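Local coordinates for putative hemoglobin-like oxygen-binding protein (Pseudoalteromonas haloplanktis, PDB 4UUR) that binds heme and probably carries oxygen at its iron, as a cold-adapted group II truncated hemoglobin, at residues R40-M45 and R64-F69; A32-I37 and V68-L73; C112-L117 and G129-F134. All blocks are in the same frame, centred on the assembly; numbering follows the deposited sequence.

Contact 1 (R40-M45 and R64-F69); sequences RFYDIM and RIRQVF. With HEM (protoporphyrin IX containing Fe), chain C.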
loop_
_atom_site.group_PDB
_atom_site.type_symbol
_atom_site.label_atom_id
_atom_site.label_comp_id
_atom_site.label_asym_id
_atom_site.label_seq_id
_atom_site.Cartn_x
_atom_site.Cartn_y
_atom_site.Cartn_z
ATOM N N ARG A 40 -0.479 -8.484 -4.571
ATOM C CA ARG A 40 0.339 -9.293 -3.663
ATOM C C ARG A 40 0.137 -8.846 -2.208
ATOM O O ARG A 40 0.044 -9.677 -1.306
ATOM C CB ARG A 40 1.796 -9.097 -4.005
ATOM C CG ARG A 40 2.800 -9.756 -3.045
ATOM C CD ARG A 40 2.970 -11.227 -3.306
ATOM N NE ARG A 40 3.736 -11.414 -4.528
ATOM C CZ ARG A 40 4.059 -12.592 -5.049
ATOM N NH1 ARG A 40 3.682 -13.744 -4.503
ATOM N NH2 ARG A 40 4.790 -12.618 -6.127
ATOM N N PHE A 41 0.080 -7.533 -1.996
ATOM C CA PHE A 41 -0.153 -6.936 -0.678
ATOM C C PHE A 41 -1.410 -7.511 -0.023
ATOM O O PHE A 41 -1.356 -7.998 1.095
ATOM C CB PHE A 41 -0.276 -5.394 -0.808
ATOM C CG PHE A 41 -0.546 -4.691 0.493
ATOM C CD1 PHE A 41 0.388 -4.689 1.514
ATOM C CD2 PHE A 41 -1.744 -4.077 0.717
ATOM C CE1 PHE A 41 0.123 -4.071 2.715
ATOM C CE2 PHE A 41 -1.999 -3.431 1.901
ATOM C CZ PHE A 41 -1.057 -3.411 2.894
ATOM N N TYR A 42 -2.533 -7.464 -0.735
ATOM C CA TYR A 42 -3.800 -7.954 -0.205
ATOM C C TYR A 42 -3.823 -9.474 -0.169
ATOM O O TYR A 42 -4.450 -10.076 0.700
ATOM C CB TYR A 42 -4.955 -7.377 -1.062
ATOM C CG TYR A 42 -5.157 -5.878 -0.779
ATOM C CD1 TYR A 42 -5.530 -5.446 0.491
ATOM C CD2 TYR A 42 -4.929 -4.928 -1.740
ATOM C CE1 TYR A 42 -5.648 -4.092 0.801
ATOM C CE2 TYR A 42 -5.092 -3.568 -1.471
ATOM C CZ TYR A 42 -5.449 -3.146 -0.181
ATOM O OH TYR A 42 -5.595 -1.805 0.140
ATOM N N ASP A 43 -3.136 -10.109 -1.104
ATOM C CA ASP A 43 -3.073 -11.556 -1.109
ATOM C C ASP A 43 -2.466 -12.092 0.170
ATOM O O ASP A 43 -2.951 -13.071 0.745
ATOM C CB ASP A 43 -2.283 -12.010 -2.317
ATOM C CG ASP A 43 -3.162 -12.113 -3.584
ATOM O OD1 ASP A 43 -4.402 -11.913 -3.496
ATOM O OD2 ASP A 43 -2.600 -12.433 -4.638
ATOM N N ILE A 44 -1.426 -11.405 0.629
ATOM C CA ILE A 44 -0.704 -11.758 1.835
ATOM C C ILE A 44 -1.500 -11.342 3.067
ATOM O O ILE A 44 -1.602 -12.120 4.030
ATOM C CB ILE A 44 0.667 -11.083 1.851
ATOM C CG1 ILE A 44 1.582 -11.776 0.835
ATOM C CG2 ILE A 44 1.271 -11.059 3.250
ATOM C CD1 ILE A 44 2.834 -11.000 0.524
ATOM N N MET A 45 -2.066 -10.127 3.031
ATOM C CA MET A 45 -2.847 -9.630 4.138
ATOM C C MET A 45 -3.975 -10.582 4.487
ATOM O O MET A 45 -4.293 -10.757 5.676
ATOM C CB MET A 45 -3.478 -8.273 3.806
ATOM C CG MET A 45 -4.361 -7.692 4.925
ATOM S SD MET A 45 -5.303 -6.244 4.440
ATOM C CE MET A 45 -4.018 -5.040 4.058
ATOM N N ARG A 64 -12.773 -3.887 -4.980
ATOM C CA ARG A 64 -12.684 -2.435 -5.166
ATOM C C ARG A 64 -11.414 -1.850 -4.546
ATOM O O ARG A 64 -10.789 -0.986 -5.190
ATOM C CB ARG A 64 -13.961 -1.732 -4.639
ATOM C CG ARG A 64 -13.827 -0.381 -3.942
ATOM C CD ARG A 64 -13.975 0.814 -4.887
ATOM N NE ARG A 64 -14.598 2.044 -4.322
ATOM C CZ ARG A 64 -14.508 2.506 -3.066
ATOM N NH1 ARG A 64 -13.808 1.894 -2.117
ATOM N NH2 ARG A 64 -15.136 3.628 -2.751
ATOM N N ILE A 65 -11.061 -2.270 -3.313
ATOM C CA ILE A 65 -9.873 -1.720 -2.658
ATOM C C ILE A 65 -8.573 -2.184 -3.354
ATOM O O ILE A 65 -7.589 -1.443 -3.387
ATOM C CB ILE A 65 -9.842 -2.046 -1.138
ATOM C CG1 ILE A 65 -8.716 -1.320 -0.443
ATOM C CG2 ILE A 65 -9.636 -3.532 -0.886
ATOM C CD1 ILE A 65 -8.787 0.170 -0.583
ATOM N N ARG A 66 -8.565 -3.412 -3.892
ATOM C CA ARG A 66 -7.458 -3.834 -4.722
ATOM C C ARG A 66 -7.232 -2.813 -5.872
ATOM O O ARG A 66 -6.096 -2.331 -6.081
ATOM C CB ARG A 66 -7.699 -5.211 -5.294
ATOM C CG ARG A 66 -7.470 -6.317 -4.303
ATOM C CD ARG A 66 -7.819 -7.666 -4.931
ATOM N NE ARG A 66 -7.617 -8.780 -4.008
ATOM C CZ ARG A 66 -6.457 -9.424 -3.770
ATOM N NH1 ARG A 66 -5.324 -9.111 -4.376
ATOM N NH2 ARG A 66 -6.429 -10.407 -2.920
ATOM N N GLN A 67 -8.319 -2.499 -6.576
ATOM C CA GLN A 67 -8.317 -1.592 -7.722
ATOM C C GLN A 67 -7.957 -0.171 -7.285
ATOM O O GLN A 67 -7.087 0.474 -7.860
ATOM C CB GLN A 67 -9.690 -1.630 -8.398
ATOM C CG GLN A 67 -9.953 -0.601 -9.504
ATOM C CD GLN A 67 -8.970 -0.690 -10.656
ATOM O OE1 GLN A 67 -8.656 -1.783 -11.165
ATOM N NE2 GLN A 67 -8.463 0.463 -11.075
ATOM N N VAL A 68 -8.595 0.313 -6.233
ATOM C CA VAL A 68 -8.303 1.665 -5.733
ATOM C C VAL A 68 -6.861 1.807 -5.304
ATOM O O VAL A 68 -6.206 2.764 -5.676
ATOM C CB VAL A 68 -9.234 2.053 -4.574
ATOM C CG1 VAL A 68 -8.774 3.334 -3.894
ATOM C CG2 VAL A 68 -10.641 2.257 -5.109
ATOM N N PHE A 69 -6.351 0.866 -4.502
ATOM C CA PHE A 69 -4.954 0.936 -4.053
ATOM C C PHE A 69 -4.023 0.946 -5.259
ATOM O O PHE A 69 -3.048 1.667 -5.252
ATOM C CB PHE A 69 -4.603 -0.248 -3.158
ATOM C CG PHE A 69 -3.259 -0.140 -2.488
ATOM C CD1 PHE A 69 -2.924 0.958 -1.732
ATOM C CD2 PHE A 69 -2.367 -1.160 -2.553
ATOM C CE1 PHE A 69 -1.690 1.073 -1.111
ATOM C CE2 PHE A 69 -1.171 -1.115 -1.892
ATOM C CZ PHE A 69 -0.818 0.011 -1.173
HETATM C CHA HEM C . -8.055 2.580 2.533
HETATM C CHB HEM C . -6.331 0.629 6.647
HETATM C CHC HEM C . -2.045 2.687 5.657
HETATM C CHD HEM C . -3.582 3.686 1.247
HETATM C C1A HEM C . -7.967 1.905 3.737
HETATM C C2A HEM C . -9.023 1.231 4.353
HETATM C C3A HEM C . -8.527 0.668 5.491
HETATM C C4A HEM C . -7.158 1.002 5.611
HETATM C CMA HEM C . -9.309 -0.170 6.495
HETATM C CAA HEM C . -10.460 1.125 3.884
HETATM C CBA HEM C . -10.588 0.538 2.479
HETATM C CGA HEM C . -11.845 -0.268 2.226
HETATM O O1A HEM C . -12.121 -1.360 2.765
HETATM O O2A HEM C . -12.626 0.182 1.372
HETATM C C1B HEM C . -5.001 1.070 6.745
HETATM C C2B HEM C . -4.183 0.925 7.907
HETATM C C3B HEM C . -2.977 1.516 7.632
HETATM C C4B HEM C . -3.121 2.070 6.288
HETATM C CMB HEM C . -4.621 0.174 9.152
HETATM C CAB HEM C . -1.685 1.761 8.349
HETATM C CBB HEM C . -1.555 1.541 9.616
HETATM C C1C HEM C . -2.026 3.068 4.321
HETATM C C2C HEM C . -0.912 3.507 3.587
HETATM C C3C HEM C . -1.379 3.813 2.332
HETATM C C4C HEM C . -2.761 3.509 2.311
HETATM C CMC HEM C . 0.496 3.653 4.146
HETATM C CAC HEM C . -0.663 4.285 1.126
HETATM C CBC HEM C . 0.663 4.331 1.059
HETATM C C1D HEM C . -4.926 3.493 1.320
HETATM C C2D HEM C . -5.789 3.882 0.208
HETATM C C3D HEM C . -7.016 3.574 0.568
HETATM C C4D HEM C . -6.909 3.011 1.905
HETATM C CMD HEM C . -5.426 4.527 -1.101
HETATM C CAD HEM C . -8.282 3.837 -0.228
HETATM C CBD HEM C . -8.831 5.158 0.320
HETATM C CGD HEM C . -10.075 5.679 -0.408
HETATM O O1D HEM C . -10.679 5.005 -1.256
HETATM O O2D HEM C . -10.543 6.812 -0.176
HETATM N NA HEM C . -6.814 1.714 4.506
HETATM N NB HEM C . -4.315 1.741 5.842
HETATM N NC HEM C . -3.104 3.050 3.525
HETATM N ND HEM C . -5.616 2.932 2.288
HETATM FE FE HEM C . -5.002 2.378 3.978
HETATM O O HOH W 1 -4.598 0.407 3.107
#

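Contact 2 (A32-I37 and V68-L73); sequences AGALAI and VFFEFL. With HEM (protoporphyrin IX containing Fe), chain C.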
loop_
_atom_site.group_PDB
_atom_site.type_symbol
_atom_site.label_atom_id
_atom_site.label_comp_id
_atom_site.label_asym_id
_atom_site.label_seq_id
_atom_site.Cartn_x
_atom_site.Cartn_y
_atom_site.Cartn_z
ATOM N N ALA A 32 1.612 -3.128 -14.868
ATOM C CA ALA A 32 1.759 -4.509 -14.432
ATOM C C ALA A 32 2.545 -4.655 -13.097
ATOM O O ALA A 32 2.230 -5.509 -12.287
ATOM C CB ALA A 32 2.409 -5.336 -15.526
ATOM N N GLY A 33 3.526 -3.789 -12.887
ATOM C CA GLY A 33 4.283 -3.725 -11.650
ATOM C C GLY A 33 3.465 -3.170 -10.500
ATOM O O GLY A 33 3.492 -3.707 -9.403
ATOM N N ALA A 34 2.761 -2.061 -10.729
ATOM C CA ALA A 34 1.877 -1.491 -9.703
ATOM C C ALA A 34 0.741 -2.448 -9.345
ATOM O O ALA A 34 0.479 -2.684 -8.176
ATOM C CB ALA A 34 1.310 -0.189 -10.186
ATOM N N LEU A 35 0.078 -2.999 -10.360
ATOM C CA LEU A 35 -0.944 -4.034 -10.153
ATOM C C LEU A 35 -0.431 -5.192 -9.312
ATOM O O LEU A 35 -1.098 -5.574 -8.370
ATOM C CB LEU A 35 -1.465 -4.637 -11.439
ATOM C CG LEU A 35 -2.894 -4.332 -11.900
ATOM C CD1 LEU A 35 -3.365 -5.471 -12.824
ATOM C CD2 LEU A 35 -3.887 -4.104 -10.760
ATOM N N ALA A 36 0.733 -5.738 -9.659
ATOM C CA ALA A 36 1.290 -6.880 -8.925
ATOM C C ALA A 36 1.586 -6.569 -7.479
ATOM O O ALA A 36 1.412 -7.423 -6.652
ATOM C CB ALA A 36 2.548 -7.430 -9.600
ATOM N N ILE A 37 2.054 -5.369 -7.170
ATOM C CA ILE A 37 2.269 -4.963 -5.775
ATOM C C ILE A 37 0.956 -4.860 -4.950
ATOM O O ILE A 37 0.852 -5.333 -3.785
ATOM C CB ILE A 37 3.053 -3.644 -5.715
ATOM C CG1 ILE A 37 4.482 -3.917 -6.182
ATOM C CG2 ILE A 37 3.037 -3.020 -4.308
ATOM C CD1 ILE A 37 5.367 -2.690 -6.257
ATOM N N VAL A 68 -8.595 0.313 -6.233
ATOM C CA VAL A 68 -8.303 1.665 -5.733
ATOM C C VAL A 68 -6.861 1.807 -5.304
ATOM O O VAL A 68 -6.206 2.764 -5.676
ATOM C CB VAL A 68 -9.234 2.053 -4.574
ATOM C CG1 VAL A 68 -8.774 3.334 -3.894
ATOM C CG2 VAL A 68 -10.641 2.257 -5.109
ATOM N N PHE A 69 -6.351 0.866 -4.502
ATOM C CA PHE A 69 -4.954 0.936 -4.053
ATOM C C PHE A 69 -4.023 0.946 -5.259
ATOM O O PHE A 69 -3.048 1.667 -5.252
ATOM C CB PHE A 69 -4.603 -0.248 -3.158
ATOM C CG PHE A 69 -3.259 -0.140 -2.488
ATOM C CD1 PHE A 69 -2.924 0.958 -1.732
ATOM C CD2 PHE A 69 -2.367 -1.160 -2.553
ATOM C CE1 PHE A 69 -1.690 1.073 -1.111
ATOM C CE2 PHE A 69 -1.171 -1.115 -1.892
ATOM C CZ PHE A 69 -0.818 0.011 -1.173
ATOM N N PHE A 70 -4.312 0.144 -6.277
ATOM C CA PHE A 70 -3.522 0.162 -7.520
ATOM C C PHE A 70 -3.502 1.561 -8.151
ATOM O O PHE A 70 -2.418 2.117 -8.431
ATOM C CB PHE A 70 -4.083 -0.834 -8.532
ATOM C CG PHE A 70 -3.741 -0.513 -9.957
ATOM C CD1 PHE A 70 -2.427 -0.602 -10.414
ATOM C CD2 PHE A 70 -4.738 -0.149 -10.862
ATOM C CE1 PHE A 70 -2.111 -0.312 -11.736
ATOM C CE2 PHE A 70 -4.433 0.149 -12.186
ATOM C CZ PHE A 70 -3.115 0.079 -12.620
ATOM N N GLU A 71 -4.704 2.116 -8.358
ATOM C CA GLU A 71 -4.871 3.469 -8.860
ATOM C C GLU A 71 -4.013 4.403 -8.078
ATOM O O GLU A 71 -3.369 5.266 -8.657
ATOM C CB GLU A 71 -6.337 3.920 -8.769
ATOM C CG GLU A 71 -7.210 3.399 -9.893
ATOM C CD GLU A 71 -8.686 3.267 -9.521
ATOM O OE1 GLU A 71 -9.239 3.961 -8.621
ATOM O OE2 GLU A 71 -9.317 2.414 -10.141
ATOM N N PHE A 72 -3.958 4.225 -6.759
ATOM C CA PHE A 72 -3.111 5.120 -5.946
ATOM C C PHE A 72 -1.650 4.938 -6.245
ATOM O O PHE A 72 -0.930 5.928 -6.452
ATOM C CB PHE A 72 -3.350 4.961 -4.462
ATOM C CG PHE A 72 -2.324 5.634 -3.614
ATOM C CD1 PHE A 72 -2.377 7.008 -3.381
ATOM C CD2 PHE A 72 -1.297 4.882 -3.020
ATOM C CE1 PHE A 72 -1.418 7.618 -2.573
ATOM C CE2 PHE A 72 -0.358 5.469 -2.216
ATOM C CZ PHE A 72 -0.413 6.842 -1.987
ATOM N N LEU A 73 -1.232 3.675 -6.292
ATOM C CA LEU A 73 0.174 3.321 -6.573
ATOM C C LEU A 73 0.634 3.809 -7.947
ATOM O O LEU A 73 1.736 4.282 -8.067
ATOM C CB LEU A 73 0.424 1.809 -6.451
ATOM C CG LEU A 73 0.425 1.286 -5.031
ATOM C CD1 LEU A 73 0.704 -0.214 -5.027
ATOM C CD2 LEU A 73 1.415 2.048 -4.187
HETATM C CHA HEM C . -8.055 2.580 2.533
HETATM C CHB HEM C . -6.331 0.629 6.647
HETATM C CHC HEM C . -2.045 2.687 5.657
HETATM C CHD HEM C . -3.582 3.686 1.247
HETATM C C1A HEM C . -7.967 1.905 3.737
HETATM C C2A HEM C . -9.023 1.231 4.353
HETATM C C3A HEM C . -8.527 0.668 5.491
HETATM C C4A HEM C . -7.158 1.002 5.611
HETATM C CMA HEM C . -9.309 -0.170 6.495
HETATM C CAA HEM C . -10.460 1.125 3.884
HETATM C CBA HEM C . -10.588 0.538 2.479
HETATM C CGA HEM C . -11.845 -0.268 2.226
HETATM O O1A HEM C . -12.121 -1.360 2.765
HETATM O O2A HEM C . -12.626 0.182 1.372
HETATM C C1B HEM C . -5.001 1.070 6.745
HETATM C C2B HEM C . -4.183 0.925 7.907
HETATM C C3B HEM C . -2.977 1.516 7.632
HETATM C C4B HEM C . -3.121 2.070 6.288
HETATM C CMB HEM C . -4.621 0.174 9.152
HETATM C CAB HEM C . -1.685 1.761 8.349
HETATM C CBB HEM C . -1.555 1.541 9.616
HETATM C C1C HEM C . -2.026 3.068 4.321
HETATM C C2C HEM C . -0.912 3.507 3.587
HETATM C C3C HEM C . -1.379 3.813 2.332
HETATM C C4C HEM C . -2.761 3.509 2.311
HETATM C CMC HEM C . 0.496 3.653 4.146
HETATM C CAC HEM C . -0.663 4.285 1.126
HETATM C CBC HEM C . 0.663 4.331 1.059
HETATM C C1D HEM C . -4.926 3.493 1.320
HETATM C C2D HEM C . -5.789 3.882 0.208
HETATM C C3D HEM C . -7.016 3.574 0.568
HETATM C C4D HEM C . -6.909 3.011 1.905
HETATM C CMD HEM C . -5.426 4.527 -1.101
HETATM C CAD HEM C . -8.282 3.837 -0.228
HETATM C CBD HEM C . -8.831 5.158 0.320
HETATM C CGD HEM C . -10.075 5.679 -0.408
HETATM O O1D HEM C . -10.679 5.005 -1.256
HETATM O O2D HEM C . -10.543 6.812 -0.176
HETATM N NA HEM C . -6.814 1.714 4.506
HETATM N NB HEM C . -4.315 1.741 5.842
HETATM N NC HEM C . -3.104 3.050 3.525
HETATM N ND HEM C . -5.616 2.932 2.288
HETATM FE FE HEM C . -5.002 2.378 3.978
HETATM O O HOH W 1 -4.598 0.407 3.107
#

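Contact 3 (C112-L117 and G129-F134); sequences CMNKTL and GLKQSF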
loop_
_atom_site.group_PDB
_atom_site.type_symbol
_atom_site.label_atom_id
_atom_site.label_comp_id
_atom_site.label_asym_id
_atom_site.label_seq_id
_atom_site.Cartn_x
_atom_site.Cartn_y
_atom_site.Cartn_z
ATOM N N CYS A 112 3.107 -6.682 5.911
ATOM C CA CYS A 112 2.578 -7.074 4.613
ATOM C C CYS A 112 3.308 -6.379 3.473
ATOM O O CYS A 112 3.623 -7.027 2.474
ATOM C CB CYS A 112 1.096 -6.731 4.510
ATOM S SG CYS A 112 0.067 -7.823 5.486
ATOM N N MET A 113 3.541 -5.064 3.583
ATOM C CA MET A 113 4.163 -4.338 2.439
ATOM C C MET A 113 5.693 -4.646 2.277
ATOM O O MET A 113 6.215 -4.750 1.147
ATOM C CB MET A 113 3.897 -2.841 2.535
ATOM C CG MET A 113 4.516 -2.034 1.421
ATOM S SD MET A 113 3.882 -2.583 -0.167
ATOM C CE MET A 113 2.241 -1.802 -0.136
ATOM N N ASN A 114 6.396 -4.818 3.399
ATOM C CA ASN A 114 7.774 -5.412 3.378
ATOM C C ASN A 114 7.853 -6.752 2.632
ATOM O O ASN A 114 8.648 -6.939 1.711
ATOM C CB ASN A 114 8.319 -5.571 4.806
ATOM C CG ASN A 114 8.616 -4.224 5.474
ATOM O OD1 ASN A 114 8.899 -3.226 4.819
ATOM N ND2 ASN A 114 8.488 -4.184 6.785
ATOM N N LYS A 115 7.026 -7.689 3.027
ATOM C CA LYS A 115 6.983 -8.969 2.336
ATOM C C LYS A 115 6.692 -8.844 0.843
ATOM O O LYS A 115 7.278 -9.592 0.017
ATOM C CB LYS A 115 5.941 -9.860 2.979
ATOM C CG LYS A 115 6.360 -10.352 4.359
ATOM C CD LYS A 115 5.348 -11.337 4.913
ATOM C CE LYS A 115 5.881 -12.765 4.930
ATOM N NZ LYS A 115 6.710 -12.941 6.165
ATOM N N THR A 116 5.783 -7.916 0.499
ATOM C CA THR A 116 5.417 -7.657 -0.871
ATOM C C THR A 116 6.610 -7.099 -1.666
ATOM O O THR A 116 6.881 -7.526 -2.791
ATOM C CB THR A 116 4.251 -6.624 -0.915
ATOM O OG1 THR A 116 3.077 -7.227 -0.347
ATOM C CG2 THR A 116 3.950 -6.126 -2.351
ATOM N N LEU A 117 7.258 -6.088 -1.111
ATOM C CA LEU A 117 8.361 -5.413 -1.789
ATOM C C LEU A 117 9.603 -6.303 -1.953
ATOM O O LEU A 117 10.243 -6.254 -3.015
ATOM C CB LEU A 117 8.731 -4.115 -1.074
ATOM C CG LEU A 117 7.623 -3.059 -1.162
ATOM C CD1 LEU A 117 7.956 -1.861 -0.315
ATOM C CD2 LEU A 117 7.381 -2.625 -2.573
ATOM N N GLY A 129 14.461 2.003 -0.647
ATOM C CA GLY A 129 13.792 3.296 -0.792
ATOM C C GLY A 129 12.278 3.207 -0.590
ATOM O O GLY A 129 11.680 3.998 0.167
ATOM N N LEU A 130 11.647 2.227 -1.227
ATOM C CA LEU A 130 10.174 2.102 -1.113
ATOM C C LEU A 130 9.748 1.708 0.289
ATOM O O LEU A 130 8.777 2.250 0.806
ATOM C CB LEU A 130 9.607 1.153 -2.139
ATOM C CG LEU A 130 9.802 1.659 -3.560
ATOM C CD1 LEU A 130 9.460 0.576 -4.582
ATOM C CD2 LEU A 130 8.977 2.914 -3.812
ATOM N N LYS A 131 10.496 0.828 0.924
ATOM C CA LYS A 131 10.171 0.424 2.281
ATOM C C LYS A 131 10.157 1.596 3.259
ATOM O O LYS A 131 9.301 1.660 4.134
ATOM C CB LYS A 131 11.162 -0.624 2.819
ATOM C CG LYS A 131 10.895 -2.049 2.399
ATOM C CD LYS A 131 11.975 -3.004 2.909
ATOM C CE LYS A 131 11.655 -4.425 2.490
ATOM N NZ LYS A 131 12.769 -5.376 2.672
ATOM N N GLN A 132 11.155 2.469 3.150
ATOM C CA GLN A 132 11.293 3.608 4.069
ATOM C C GLN A 132 10.163 4.563 3.808
ATOM O O GLN A 132 9.510 4.960 4.743
ATOM C CB GLN A 132 12.653 4.320 3.916
ATOM C CG GLN A 132 13.822 3.498 4.468
ATOM C CD GLN A 132 13.622 3.144 5.941
ATOM O OE1 GLN A 132 13.197 3.983 6.721
ATOM N NE2 GLN A 132 13.895 1.891 6.316
ATOM N N SER A 133 9.894 4.870 2.540
ATOM C CA SER A 133 8.856 5.841 2.209
ATOM C C SER A 133 7.391 5.391 2.545
ATOM O O SER A 133 6.566 6.185 3.054
ATOM C CB SER A 133 9.016 6.320 0.786
ATOM O OG SER A 133 8.799 5.291 -0.143
ATOM N N PHE A 134 7.089 4.114 2.315
ATOM C CA PHE A 134 5.876 3.488 2.889
ATOM C C PHE A 134 5.894 3.525 4.419
ATOM O O PHE A 134 4.888 3.831 5.032
ATOM C CB PHE A 134 5.703 1.994 2.468
ATOM C CG PHE A 134 5.158 1.798 1.069
ATOM C CD1 PHE A 134 3.857 2.174 0.757
ATOM C CD2 PHE A 134 5.918 1.199 0.091
ATOM C CE1 PHE A 134 3.352 1.995 -0.520
ATOM C CE2 PHE A 134 5.423 1.036 -1.190
ATOM C CZ PHE A 134 4.139 1.410 -1.505
#

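Contact 1 (R40-M45 and R64-F69)
Asp43 and Arg66 form a salt bridge at the outer edge of this helix pair. Arg66 NH2 donates to Asp43 OD1 at 2.6 Å with an N-H...O angle of 142°, and meets that oxygen nearly end-on to its C-O bond. Arg66 NH1 adds a weak bond to the same Asp43 OD1 at 3.1 Å, so one carboxylate oxygen takes both amino groups, and the two flat groups are turned well away from coplanar. The arginine chain runs extended from CG to NE, which carries its charge across to helix 31-45; there NH1 also bonds Asn39.

Over the centre of one guanidinium face sits Tyr42 CB, 3.7 Å from Arg66 CZ. Tyr42 CG lies opposite the carbonyl carbon (chi1 -73°), which swings the phenol in between the helices while the arginine runs the other way beside it. Its edge turns toward the face of Phe69 in an offset edge-to-face pair, planes 78° apart, with Tyr42 CE2 3.8 Å from Phe69 CD2. The hydroxyl end rests on Ile65, Tyr42 OH lying 3.2 Å from its CG1, a close approach. Phe41 CD2 lies over the centre of the phenol face opposite Ile65 CG2, and touches Phe69 CE2 at 4.0 Å.

Ile65 and Phe69 also border the heme: Ile65 CD1 is 3.6 Å from CBA of a propionate arm, and the Phe69 ring reaches the CHD methine. The contact therefore grades from ions at its outer end, through a long aliphatic arm and an amphipathic ring, to apolar groups suited to a porphyrin, with the Asp43-Arg66 pair away from the iron.

Contact 2 (A32-I37 and V68-L73)
Phe70 presents one ring face to Leu35, whose CD2 methyl stands 3.9 Å from the ring centroid and 22° off the normal, a CH-pi contact displaced toward the rim, which a branched leucine can offer. The ring also lies close to the leucine backbone, with Phe70 CD1 3.5 Å from Leu35 N. At the ring's edge is Ala34, its CB 3.8 Å from Phe70 CE1. Phe70 leans across to helix 31-45 because its CG stands opposite the backbone N (chi1 156°).

Alanine suits its place because a single methyl lets the backbones come together: the segment axes approach to 8.7 Å, crossing at 136°, with the CA atoms of Ala34 and Leu73 6.0 Å apart. On the next turn of helix 63-76, Leu73 CD1 meets Ile37 CG2 at 3.7 Å, two apolar branches crossing in a buried spot. Within its own helix, Leu73 CG covers the centre of one face of the Phe69 ring.

On another side of helix 63-76, Phe72 leaves this interface for the prosthetic group, its CE2 3.6 Å from heme CAC of a vinyl arm, while its ring stacks on Trp76. Glu71 bonds His87, tying the same helix to helix 83-87. One helix thus packs apolar residues against a neighbour and lends others to the heme pocket, as the distal helix E does against helix B in the two-over-two sandwich of truncated hemoglobins.

Contact 3 (C112-L117 and G129-F134)
Met113 sets out with CG anti to its backbone N (chi1 179°), then bends at both of its next two torsions, so that the thioether is laid across one face of Phe134. Met113 CG stands over that face near the rim, 3.8 Å from Phe134 CD2. The sulfur follows: Met113 SD is 4.2 Å from the ring centroid and 18° off the normal, a Met-aromatic contact, and the CE methyl carries on over the same face to the far end of the ring, near Phe134 CZ and CE1. A flexible, polarisable chain can follow a flat face in this way.

Leu117, one turn on, packs beside the ring. Its CD1 branch lies 3.7 Å from Phe134 CD2 and 3.9 Å from Leu130 CB, and a buried leucine suits this spot because one branch can meet both. Toward the outside, Asn114 OD1 sits against the extended arm of Lys131, 3.4 Å from its CG, while the lysine ammonium continues to a salt bridge with Asp118.

Phe134 also touches the heme, Leu73 and Trp76, so an alanine here would probably leave the Met113 thioether without its aromatic face, free to turn, and open a gap beside Leu117 and the porphyrin.

The axes of the two segments lie at 164°; helices 103-120 and 124-141, consecutive in the chain, form the hairpin of helices G and H, one of the two antiparallel pairs of the truncated globin sandwich, with the aromatic residue facing the heme.

From the N terminus, helix 31-45 supplies first segment 32-37 of contact 2 and then 40-45 of contact 1. The chain passes through helix 52-56 and returns along helix 63-76, closing contact 1 at 64-69 and then contact 2 at 68-73; the smaller loop therefore lies within the larger, as expected when a helix returns obliquely across an earlier one, and the two contacts share Val68 and Phe69. Contact 3 comes later, in series, closing the short turn between helices 103-120 and 124-141. The two pairs then meet: Phe41 packs on Cys112 and Thr116, Phe69 CZ lies 3.7 Å from Met113 CE, and Leu73 touches Phe134, joining both halves of the sandwich beside the heme.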